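Side-chain contacts in polyhedrin (Uranotaenia sapphirina cypovirus, PDB 4ZQX), which builds the crystalline polyhedra in which cypovirus particles are embedded, and carries a bound ATP in this structure: residues V110-A115 with N147-L152; S143-K148 with K161-E166; K41-A46 with G53-S58. All blocks are in the same frame, centred on the assembly; numbering follows the deposited sequence.

Interaction 1. Residues V110-A115 with N147-L152. With ATP (adenosine-5'-triphosphate), chain B.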
loop_
_atom_site.group_PDB
_atom_site.type_symbol
_atom_site.label_atom_id
_atom_site.label_comp_id
_atom_site.label_asym_id
_atom_site.label_seq_id
_atom_site.Cartn_x
_atom_site.Cartn_y
_atom_site.Cartn_z
ATOM N N VAL A 110 -2.437 10.737 20.483
ATOM C CA VAL A 110 -3.323 11.140 19.396
ATOM C C VAL A 110 -3.844 12.569 19.523
ATOM O O VAL A 110 -4.130 13.041 20.611
ATOM C CB VAL A 110 -4.524 10.172 19.332
ATOM C CG1 VAL A 110 -5.585 10.617 18.289
ATOM C CG2 VAL A 110 -4.039 8.744 19.081
ATOM N N ASP A 111 -3.962 13.253 18.389
ATOM C CA ASP A 111 -4.633 14.546 18.349
ATOM C C ASP A 111 -6.136 14.272 18.255
ATOM O O ASP A 111 -6.684 14.066 17.159
ATOM C CB ASP A 111 -4.179 15.378 17.153
ATOM C CG ASP A 111 -4.758 16.787 17.176
ATOM O OD1 ASP A 111 -5.718 17.038 17.946
ATOM O OD2 ASP A 111 -4.253 17.649 16.429
ATOM N N TRP A 112 -6.803 14.252 19.405
ATOM C CA TRP A 112 -8.222 13.913 19.444
ATOM C C TRP A 112 -9.099 14.959 18.764
ATOM O O TRP A 112 -10.234 14.666 18.402
ATOM C CB TRP A 112 -8.690 13.687 20.889
ATOM C CG TRP A 112 -7.844 12.689 21.611
ATOM C CD1 TRP A 112 -6.945 12.945 22.599
ATOM C CD2 TRP A 112 -7.807 11.279 21.386
ATOM N NE1 TRP A 112 -6.342 11.779 23.004
ATOM C CE2 TRP A 112 -6.857 10.739 22.279
ATOM C CE3 TRP A 112 -8.490 10.419 20.523
ATOM C CZ2 TRP A 112 -6.567 9.377 22.335
ATOM C CZ3 TRP A 112 -8.196 9.053 20.578
ATOM C CH2 TRP A 112 -7.246 8.551 21.495
ATOM N N ASN A 113 -8.590 16.177 18.585
ATOM C CA ASN A 113 -9.335 17.185 17.848
ATOM C C ASN A 113 -9.444 16.875 16.349
ATOM O O ASN A 113 -10.367 17.345 15.670
ATOM C CB ASN A 113 -8.669 18.546 18.006
ATOM C CG ASN A 113 -8.983 19.199 19.328
ATOM O OD1 ASN A 113 -8.335 18.925 20.342
ATOM N ND2 ASN A 113 -9.978 20.089 19.321
ATOM N N LYS A 114 -8.493 16.110 15.825
ATOM C CA LYS A 114 -8.343 15.988 14.375
ATOM C C LYS A 114 -8.415 14.555 13.859
ATOM O O LYS A 114 -8.383 14.333 12.640
ATOM C CB LYS A 114 -7.026 16.629 13.905
ATOM C CG LYS A 114 -6.949 18.173 14.083
ATOM C CD LYS A 114 -8.108 18.950 13.450
ATOM C CE LYS A 114 -8.238 18.756 11.955
ATOM N NZ LYS A 114 -7.245 19.541 11.161
ATOM N N ALA A 115 -8.499 13.578 14.756
ATOM C CA ALA A 115 -8.654 12.194 14.314
ATOM C C ALA A 115 -9.965 12.077 13.547
ATOM O O ALA A 115 -11.002 12.545 14.023
ATOM C CB ALA A 115 -8.625 11.255 15.493
ATOM N N ASN A 147 -15.199 14.869 20.971
ATOM C CA ASN A 147 -15.721 14.407 22.262
ATOM C C ASN A 147 -16.763 13.281 22.171
ATOM O O ASN A 147 -17.283 12.826 23.189
ATOM C CB ASN A 147 -16.236 15.585 23.100
ATOM C CG ASN A 147 -15.113 16.363 23.710
ATOM O OD1 ASN A 147 -14.532 15.953 24.725
ATOM N ND2 ASN A 147 -14.756 17.461 23.076
ATOM N N LYS A 148 -17.028 12.811 20.958
ATOM C CA LYS A 148 -17.872 11.647 20.759
ATOM C C LYS A 148 -17.063 10.338 20.871
ATOM O O LYS A 148 -17.645 9.252 20.881
ATOM C CB LYS A 148 -18.630 11.742 19.434
ATOM C CG LYS A 148 -19.686 12.835 19.434
ATOM C CD LYS A 148 -20.368 13.026 18.095
ATOM C CE LYS A 148 -21.541 13.988 18.252
ATOM N NZ LYS A 148 -22.085 14.427 16.948
ATOM N N PHE A 149 -15.737 10.437 20.969
ATOM C CA PHE A 149 -14.932 9.280 21.381
ATOM C C PHE A 149 -15.296 8.889 22.812
ATOM O O PHE A 149 -15.580 9.750 23.646
ATOM C CB PHE A 149 -13.417 9.560 21.311
ATOM C CG PHE A 149 -12.844 9.518 19.916
ATOM C CD1 PHE A 149 -12.776 8.323 19.216
ATOM C CD2 PHE A 149 -12.334 10.658 19.336
ATOM C CE1 PHE A 149 -12.244 8.279 17.939
ATOM C CE2 PHE A 149 -11.800 10.631 18.065
ATOM C CZ PHE A 149 -11.743 9.434 17.363
ATOM N N VAL A 150 -15.243 7.589 23.096
ATOM C CA VAL A 150 -15.574 7.045 24.400
ATOM C C VAL A 150 -14.252 6.695 25.108
ATOM O O VAL A 150 -13.427 5.994 24.545
ATOM C CB VAL A 150 -16.422 5.766 24.223
ATOM C CG1 VAL A 150 -16.702 5.097 25.566
ATOM C CG2 VAL A 150 -17.732 6.083 23.495
ATOM N N ASP A 151 -14.055 7.170 26.332
ATOM C CA ASP A 151 -12.807 6.911 27.060
ATOM C C ASP A 151 -12.819 5.506 27.629
ATOM O O ASP A 151 -13.859 5.072 28.140
ATOM C CB ASP A 151 -12.593 7.897 28.226
ATOM C CG ASP A 151 -12.495 9.336 27.776
ATOM O OD1 ASP A 151 -12.287 9.598 26.572
ATOM O OD2 ASP A 151 -12.619 10.221 28.646
ATOM N N LEU A 152 -11.667 4.817 27.554
ATOM C CA LEU A 152 -11.507 3.470 28.098
ATOM C C LEU A 152 -10.192 3.367 28.850
ATOM O O LEU A 152 -9.264 4.113 28.559
ATOM C CB LEU A 152 -11.528 2.418 26.992
ATOM C CG LEU A 152 -12.853 2.185 26.266
ATOM C CD1 LEU A 152 -12.687 1.125 25.194
ATOM C CD2 LEU A 152 -13.975 1.782 27.236
HETATM P PG ATP B . -6.014 5.353 32.265
HETATM O O1G ATP B . -6.890 6.302 33.042
HETATM O O2G ATP B . -6.291 5.270 30.777
HETATM O O3G ATP B . -4.538 5.472 32.599
HETATM P PB ATP B . -6.990 3.405 34.157
HETATM O O1B ATP B . -6.662 1.932 34.238
HETATM O O2B ATP B . -6.485 4.351 35.216
HETATM O O3B ATP B . -6.496 3.873 32.693
HETATM P PA ATP B . -9.659 4.451 34.748
HETATM O O1A ATP B . -10.284 3.649 35.861
HETATM O O2A ATP B . -9.042 5.803 35.055
HETATM O O3A ATP B . -8.602 3.489 33.979
HETATM O "O5'" ATP B . -10.809 4.672 33.624
HETATM C "C5'" ATP B . -10.544 5.390 32.415
HETATM C "C4'" ATP B . -11.878 5.680 31.743
HETATM O "O4'" ATP B . -12.491 4.458 31.324
HETATM C "C3'" ATP B . -12.868 6.349 32.686
HETATM O "O3'" ATP B . -13.476 7.446 32.010
HETATM C "C2'" ATP B . -13.910 5.290 32.982
HETATM O "O2'" ATP B . -15.232 5.792 33.227
HETATM C "C1'" ATP B . -13.861 4.431 31.729
HETATM N N9 ATP B . -14.353 3.070 32.040
HETATM C C8 ATP B . -13.841 2.215 32.957
HETATM N N7 ATP B . -14.551 1.056 32.986
HETATM C C5 ATP B . -15.530 1.179 32.074
HETATM C C6 ATP B . -16.631 0.328 31.604
HETATM N N6 ATP B . -16.755 -0.889 32.168
HETATM N N1 ATP B . -17.457 0.802 30.639
HETATM C C2 ATP B . -17.276 2.032 30.112
HETATM N N3 ATP B . -16.290 2.862 30.501
HETATM C C4 ATP B . -15.403 2.500 31.456
#

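Interaction 2. Residues S143-K148 with K161-E166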
loop_
_atom_site.group_PDB
_atom_site.type_symbol
_atom_site.label_atom_id
_atom_site.label_comp_id
_atom_site.label_asym_id
_atom_site.label_seq_id
_atom_site.Cartn_x
_atom_site.Cartn_y
_atom_site.Cartn_z
ATOM N N SER A 143 -16.749 13.392 10.101
ATOM C CA SER A 143 -15.780 12.339 10.369
ATOM C C SER A 143 -14.913 12.634 11.604
ATOM O O SER A 143 -14.293 11.728 12.159
ATOM C CB SER A 143 -14.884 12.089 9.152
ATOM O OG SER A 143 -14.041 13.199 8.891
ATOM N N TYR A 144 -14.870 13.893 12.030
ATOM C CA TYR A 144 -14.089 14.272 13.205
ATOM C C TYR A 144 -14.930 14.024 14.444
ATOM O O TYR A 144 -15.907 14.723 14.669
ATOM C CB TYR A 144 -13.705 15.756 13.154
ATOM C CG TYR A 144 -12.822 16.125 11.991
ATOM C CD1 TYR A 144 -11.464 15.829 12.000
ATOM C CD2 TYR A 144 -13.340 16.773 10.887
ATOM C CE1 TYR A 144 -10.653 16.168 10.945
ATOM C CE2 TYR A 144 -12.529 17.118 9.819
ATOM C CZ TYR A 144 -11.198 16.798 9.850
ATOM O OH TYR A 144 -10.402 17.144 8.790
ATOM N N LYS A 145 -14.580 13.024 15.237
ATOM C CA LYS A 145 -15.468 12.606 16.319
ATOM C C LYS A 145 -15.268 13.420 17.594
ATOM O O LYS A 145 -16.229 13.672 18.325
ATOM C CB LYS A 145 -15.319 11.105 16.599
ATOM C CG LYS A 145 -15.521 10.204 15.384
ATOM C CD LYS A 145 -16.791 10.536 14.615
ATOM C CE LYS A 145 -16.978 9.663 13.408
ATOM N NZ LYS A 145 -18.236 10.044 12.717
ATOM N N ARG A 146 -14.028 13.847 17.843
ATOM C CA ARG A 146 -13.701 14.680 19.004
ATOM C C ARG A 146 -14.297 14.135 20.317
ATOM O O ARG A 146 -13.928 13.034 20.732
ATOM C CB ARG A 146 -14.056 16.157 18.737
ATOM C CG ARG A 146 -13.436 16.684 17.446
ATOM C CD ARG A 146 -13.502 18.198 17.361
ATOM N NE ARG A 146 -13.494 18.627 15.965
ATOM C CZ ARG A 146 -14.591 18.707 15.214
ATOM N NH1 ARG A 146 -15.790 18.430 15.736
ATOM N NH2 ARG A 146 -14.502 19.065 13.948
ATOM N N ASN A 147 -15.199 14.869 20.971
ATOM C CA ASN A 147 -15.721 14.407 22.262
ATOM C C ASN A 147 -16.763 13.281 22.171
ATOM O O ASN A 147 -17.283 12.826 23.189
ATOM C CB ASN A 147 -16.236 15.585 23.100
ATOM C CG ASN A 147 -15.113 16.363 23.710
ATOM O OD1 ASN A 147 -14.532 15.953 24.725
ATOM N ND2 ASN A 147 -14.756 17.461 23.076
ATOM N N LYS A 148 -17.028 12.811 20.958
ATOM C CA LYS A 148 -17.872 11.647 20.759
ATOM C C LYS A 148 -17.063 10.338 20.871
ATOM O O LYS A 148 -17.645 9.252 20.881
ATOM C CB LYS A 148 -18.630 11.742 19.434
ATOM C CG LYS A 148 -19.686 12.835 19.434
ATOM C CD LYS A 148 -20.368 13.026 18.095
ATOM C CE LYS A 148 -21.541 13.988 18.252
ATOM N NZ LYS A 148 -22.085 14.427 16.948
ATOM N N LYS A 161 -9.012 5.640 23.646
ATOM C CA LYS A 161 -10.415 5.937 23.402
ATOM C C LYS A 161 -10.925 5.063 22.273
ATOM O O LYS A 161 -10.139 4.535 21.485
ATOM C CB LYS A 161 -10.612 7.407 23.005
ATOM C CG LYS A 161 -10.061 8.404 24.006
ATOM C CD LYS A 161 -10.456 9.832 23.617
ATOM C CE LYS A 161 -9.657 10.876 24.368
ATOM N NZ LYS A 161 -9.892 10.846 25.838
ATOM N N ALA A 162 -12.244 4.951 22.175
ATOM C CA ALA A 162 -12.860 4.135 21.151
ATOM C C ALA A 162 -14.048 4.835 20.510
ATOM O O ALA A 162 -14.582 5.807 21.045
ATOM C CB ALA A 162 -13.300 2.810 21.738
ATOM N N TRP A 163 -14.448 4.332 19.348
ATOM C CA TRP A 163 -15.664 4.794 18.676
ATOM C C TRP A 163 -16.405 3.583 18.098
ATOM O O TRP A 163 -15.774 2.637 17.632
ATOM C CB TRP A 163 -15.339 5.841 17.597
ATOM C CG TRP A 163 -16.573 6.480 17.015
ATOM C CD1 TRP A 163 -17.399 7.370 17.635
ATOM C CD2 TRP A 163 -17.131 6.263 15.707
ATOM N NE1 TRP A 163 -18.435 7.722 16.800
ATOM C CE2 TRP A 163 -18.288 7.067 15.609
ATOM C CE3 TRP A 163 -16.749 5.489 14.600
ATOM C CZ2 TRP A 163 -19.088 7.094 14.468
ATOM C CZ3 TRP A 163 -17.538 5.521 13.460
ATOM C CH2 TRP A 163 -18.690 6.331 13.398
ATOM N N TYR A 164 -17.739 3.611 18.142
ATOM C CA TYR A 164 -18.555 2.470 17.724
ATOM C C TYR A 164 -19.597 2.891 16.729
ATOM O O TYR A 164 -20.118 3.987 16.819
ATOM C CB TYR A 164 -19.269 1.841 18.925
ATOM C CG TYR A 164 -18.316 1.390 19.986
ATOM C CD1 TYR A 164 -17.725 0.137 19.931
ATOM C CD2 TYR A 164 -17.963 2.237 21.024
ATOM C CE1 TYR A 164 -16.829 -0.265 20.891
ATOM C CE2 TYR A 164 -17.063 1.845 21.981
ATOM C CZ TYR A 164 -16.492 0.592 21.909
ATOM O OH TYR A 164 -15.573 0.194 22.866
ATOM N N VAL A 165 -19.896 2.016 15.778
ATOM C CA VAL A 165 -20.959 2.279 14.821
ATOM C C VAL A 165 -21.633 0.976 14.413
ATOM O O VAL A 165 -20.992 -0.042 14.220
ATOM C CB VAL A 165 -20.452 3.062 13.560
ATOM C CG1 VAL A 165 -19.473 2.237 12.734
ATOM C CG2 VAL A 165 -21.627 3.489 12.689
ATOM N N GLU A 166 -22.952 1.035 14.316
ATOM C CA GLU A 166 -23.770 -0.066 13.841
ATOM C C GLU A 166 -24.034 0.154 12.359
ATOM O O GLU A 166 -24.418 1.248 11.945
ATOM C CB GLU A 166 -25.091 -0.073 14.625
ATOM C CG GLU A 166 -25.969 -1.247 14.375
ATOM C CD GLU A 166 -27.233 -1.224 15.234
ATOM O OE1 GLU A 166 -27.466 -0.251 15.986
ATOM O OE2 GLU A 166 -27.996 -2.196 15.157
#

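Interaction 3. Residues K41-A46 with G53-S58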
loop_
_atom_site.group_PDB
_atom_site.type_symbol
_atom_site.label_atom_id
_atom_site.label_comp_id
_atom_site.label_asym_id
_atom_site.label_seq_id
_atom_site.Cartn_x
_atom_site.Cartn_y
_atom_site.Cartn_z
ATOM N N LYS A 41 -13.183 -9.950 12.795
ATOM C CA LYS A 41 -11.981 -9.699 12.017
ATOM C C LYS A 41 -11.342 -8.447 12.594
ATOM O O LYS A 41 -12.023 -7.455 12.809
ATOM C CB LYS A 41 -12.357 -9.481 10.554
ATOM C CG LYS A 41 -11.392 -10.019 9.572
ATOM C CD LYS A 41 -11.997 -10.101 8.168
ATOM C CE LYS A 41 -10.898 -9.958 7.154
ATOM N NZ LYS A 41 -11.365 -10.116 5.767
ATOM N N SER A 42 -10.048 -8.498 12.887
ATOM C CA SER A 42 -9.350 -7.310 13.402
ATOM C C SER A 42 -8.261 -6.870 12.442
ATOM O O SER A 42 -7.629 -7.695 11.797
ATOM C CB SER A 42 -8.754 -7.540 14.786
ATOM O OG SER A 42 -7.744 -8.524 14.748
ATOM N N PHE A 43 -8.063 -5.557 12.367
ATOM C CA PHE A 43 -7.084 -4.933 11.489
ATOM C C PHE A 43 -6.262 -4.001 12.353
ATOM O O PHE A 43 -6.827 -3.138 13.035
ATOM C CB PHE A 43 -7.773 -4.093 10.403
ATOM C CG PHE A 43 -8.796 -4.855 9.574
ATOM C CD1 PHE A 43 -10.098 -5.009 10.029
ATOM C CD2 PHE A 43 -8.461 -5.390 8.333
ATOM C CE1 PHE A 43 -11.053 -5.700 9.264
ATOM C CE2 PHE A 43 -9.411 -6.081 7.562
ATOM C CZ PHE A 43 -10.705 -6.235 8.039
ATOM N N HIS A 44 -4.945 -4.179 12.343
ATOM C CA HIS A 44 -4.046 -3.326 13.126
ATOM C C HIS A 44 -3.164 -2.437 12.258
ATOM O O HIS A 44 -2.521 -2.926 11.323
ATOM C CB HIS A 44 -3.139 -4.163 14.031
ATOM C CG HIS A 44 -2.100 -3.338 14.717
ATOM N ND1 HIS A 44 -0.788 -3.285 14.295
ATOM C CD2 HIS A 44 -2.196 -2.478 15.759
ATOM C CE1 HIS A 44 -0.114 -2.449 15.066
ATOM N NE2 HIS A 44 -0.946 -1.939 15.955
ATOM N N PHE A 45 -3.108 -1.147 12.604
ATOM C CA PHE A 45 -2.258 -0.169 11.920
ATOM C C PHE A 45 -1.518 0.619 12.975
ATOM O O PHE A 45 -2.036 0.832 14.065
ATOM C CB PHE A 45 -3.078 0.846 11.111
ATOM C CG PHE A 45 -3.955 0.238 10.060
ATOM C CD1 PHE A 45 -5.226 -0.210 10.380
ATOM C CD2 PHE A 45 -3.524 0.141 8.743
ATOM C CE1 PHE A 45 -6.049 -0.768 9.407
ATOM C CE2 PHE A 45 -4.340 -0.422 7.767
ATOM C CZ PHE A 45 -5.604 -0.866 8.098
ATOM N N ALA A 46 -0.330 1.098 12.642
ATOM C CA ALA A 46 0.434 1.941 13.560
ATOM C C ALA A 46 1.364 2.883 12.817
ATOM O O ALA A 46 1.891 2.546 11.758
ATOM C CB ALA A 46 1.243 1.072 14.510
ATOM N N GLY A 53 -5.475 4.264 8.174
ATOM C CA GLY A 53 -6.163 2.988 8.208
ATOM C C GLY A 53 -7.160 2.938 7.070
ATOM O O GLY A 53 -8.227 3.535 7.151
ATOM N N VAL A 54 -6.785 2.262 5.990
ATOM C CA VAL A 54 -7.563 2.278 4.752
ATOM C C VAL A 54 -7.944 0.857 4.431
ATOM O O VAL A 54 -7.067 0.016 4.228
ATOM C CB VAL A 54 -6.734 2.859 3.578
ATOM C CG1 VAL A 54 -7.549 2.840 2.277
ATOM C CG2 VAL A 54 -6.248 4.268 3.931
ATOM N N ILE A 55 -9.255 0.598 4.395
ATOM C CA ILE A 55 -9.783 -0.743 4.191
ATOM C C ILE A 55 -10.811 -0.744 3.061
ATOM O O ILE A 55 -11.783 0.012 3.090
ATOM C CB ILE A 55 -10.442 -1.292 5.482
ATOM C CG1 ILE A 55 -9.451 -1.238 6.654
ATOM C CG2 ILE A 55 -10.919 -2.731 5.262
ATOM C CD1 ILE A 55 -10.016 -1.688 7.996
ATOM N N LYS A 56 -10.584 -1.607 2.073
ATOM C CA LYS A 56 -11.505 -1.784 0.962
ATOM C C LYS A 56 -12.757 -2.521 1.421
ATOM O O LYS A 56 -12.734 -3.297 2.384
ATOM C CB LYS A 56 -10.825 -2.604 -0.137
ATOM C CG LYS A 56 -9.596 -1.918 -0.724
ATOM C CD LYS A 56 -8.720 -2.844 -1.559
ATOM C CE LYS A 56 -9.400 -3.319 -2.817
ATOM N NZ LYS A 56 -8.469 -4.102 -3.684
ATOM N N SER A 57 -13.853 -2.318 0.716
ATOM C CA SER A 57 -15.078 -3.021 1.070
ATOM C C SER A 57 -14.911 -4.550 0.977
ATOM O O SER A 57 -15.503 -5.290 1.757
ATOM C CB SER A 57 -16.216 -2.550 0.175
ATOM O OG SER A 57 -15.916 -2.816 -1.180
ATOM N N SER A 58 -14.104 -5.025 0.033
ATOM C CA SER A 58 -13.865 -6.473 -0.112
ATOM C C SER A 58 -13.106 -7.076 1.087
ATOM O O SER A 58 -13.273 -8.251 1.416
ATOM C CB SER A 58 -13.117 -6.786 -1.426
ATOM O OG SER A 58 -11.825 -6.202 -1.453
#

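Interaction 1. Residues V110-A115 with N147-L152
Asp111 O is gripped by two backbone amides, Lys114 N at 3.0 Å and, more weakly, Ala115 N at 3.1 Å, and the tight turn they close presents Trp112 and Ala115 to Phe149. The backbone angles of Trp112 and Asn113 are those of a type I turn. Asp111 OD1 adds a weak bond from Asn113 N at 3.1 Å, the pattern of an Asx turn, bent to 132° at the hydrogen. No polar bond links the two segments themselves; rings and a methyl group do the work. The indole of Trp112 directs the edge of its six-membered ring at the face of Phe149 in a T-shaped stack, with centroids 5.5 Å apart and planes at 69°. Its CE3 atom comes down over the rim of that face rather than the centre, 4.0 Å from Phe149 CD2. Phe149 CG lies anti to its own carbonyl carbon (chi1 -77°), and the ring thereby leaves the loop toward the turn. Farther along the same ring, Ala115 CB touches Phe149 CZ at 4.1 Å, approaching obliquely. Val110 CB lies over one face of the indole, toward its rim. Lys161 of the neighbouring strand 160-166 makes a cation-pi contact with Trp112, packs on Phe149 and forms a salt bridge with Asp151, which probably helps to fix its ammonium group. The short strand 150-152 meets the nucleotide, with Leu152 CA and Asp151 O each 3.5 Å from ATP O4'. The strand that follows Phe149 thus contributes Asp151 and Leu152 to the ATP site, which is completed by hydrogen bonds to Ser154, Gly156, Arg158 and Ser234.

Interaction 2. Residues S143-K148 with K161-E166
Lys145 lays its aliphatic chain over one face of Trp163, and nearly all of the tight packing in this contact is theirs. The chain runs from the five-membered ring to the six-membered one: Lys145 CD is 3.9 Å from Trp163 NE1, and Lys145 CE is 3.5 Å from Trp163 CZ2. CE also sits 3.7 Å from the centroid of the six-membered ring and 19° off its normal, the geometry of a CH-pi contact. A bend at chi2 (-49°) turns the lysine across the indole, after which the chain is fully extended out to NZ. Trp163 meets it because its own CG stands anti to the backbone N (chi1 -172°). The other partner comes from a different direction: Lys148 O approaches the indole edge in the ring plane, 3.8 Å from Trp163 CD1. A backbone bond from Lys148 N to Lys145 O, 2.9 Å long, holds these two lysines in one turn, so face and edge are met by the same short loop. The loose side begins at the Lys148 side chain, which leads away from the strand, is exposed and touches a neighbouring molecule in the crystal. Within the fold, Trp163 also packs on Phe149 and on Ile117 of strand 116-120, so that it links strand 160-166 of the larger sheet to the smaller sheet as well as to the loop. Lys145 NZ is hydrogen-bonded to Cys142 O yet stays 3.5 Å from Trp163 CZ2. The contact implies dispersion and CH-pi attraction, probably strengthened by the nearby positive charge.

Interaction 3. Residues K41-A46 with G53-S58
Phe43 and Phe45 share one setting of chi1, with CG anti to the carbonyl carbon, and this sends both rings the same way, toward segment 53-58. Ile55 has its CG1 branch in the corresponding position, and an extended chi2 (177°) pushes CD1 out onto the ring of Phe43. That methyl lands over the ring face toward its rim, 3.7 Å from Phe43 CG, and forms a CH-pi contact 4.0 Å from the Phe43 centroid. Phe45 is met quite differently. Gly53 CA lies over the middle of its ring, 3.7 Å from the Phe45 centroid and only 2° off the normal, so the backbone itself rests on the aromatic face. The same ring uses its edge against Ile55, whose CG1 is 4.1 Å from Phe45 CZ. The strand axes explain how this is possible: 41-46 and 53-55 are 8.3 Å apart at closest approach, too far for strand-to-strand hydrogen bonding, and run at 145° to each other. They belong to different sheets, the six-stranded and the three-stranded, and the contact is the apolar filling of a beta sandwich. The chain passes from one layer to the other between residues 47 and 50. Ile31 of strand 27-34 packs on Ile55 and Leu29 on Phe45, extending the filling along the larger sheet. On the far side of strand 40-47, His44 is hydrogen-bonded to Glu28, and its ring meets Tyr133 of the third subunit. Val54, which points away from the phenylalanines, packs on Thr203 of the second subunit.

Overall arrangement
From the N terminus, interaction 3 comes first: it closes a short loop between 41-46 and 53-58 and joins the larger sheet to the smaller one before the other contacts begin. Segment 110-115, between strands 101-107 and 116-120, then opens interaction 1. Before 147-152 completes it, 143-148 has opened interaction 2, which 161-166 completes, so these two loops cross rather than nest and share Asn147 and Lys148. Their centres are 7 Å apart, and strands 150-152 and 160-166 pair directly, at the edge of the larger sheet. Interaction 3 touches neither, its centre being 19 Å from that of interaction 1 and 17 Å from that of interaction 2.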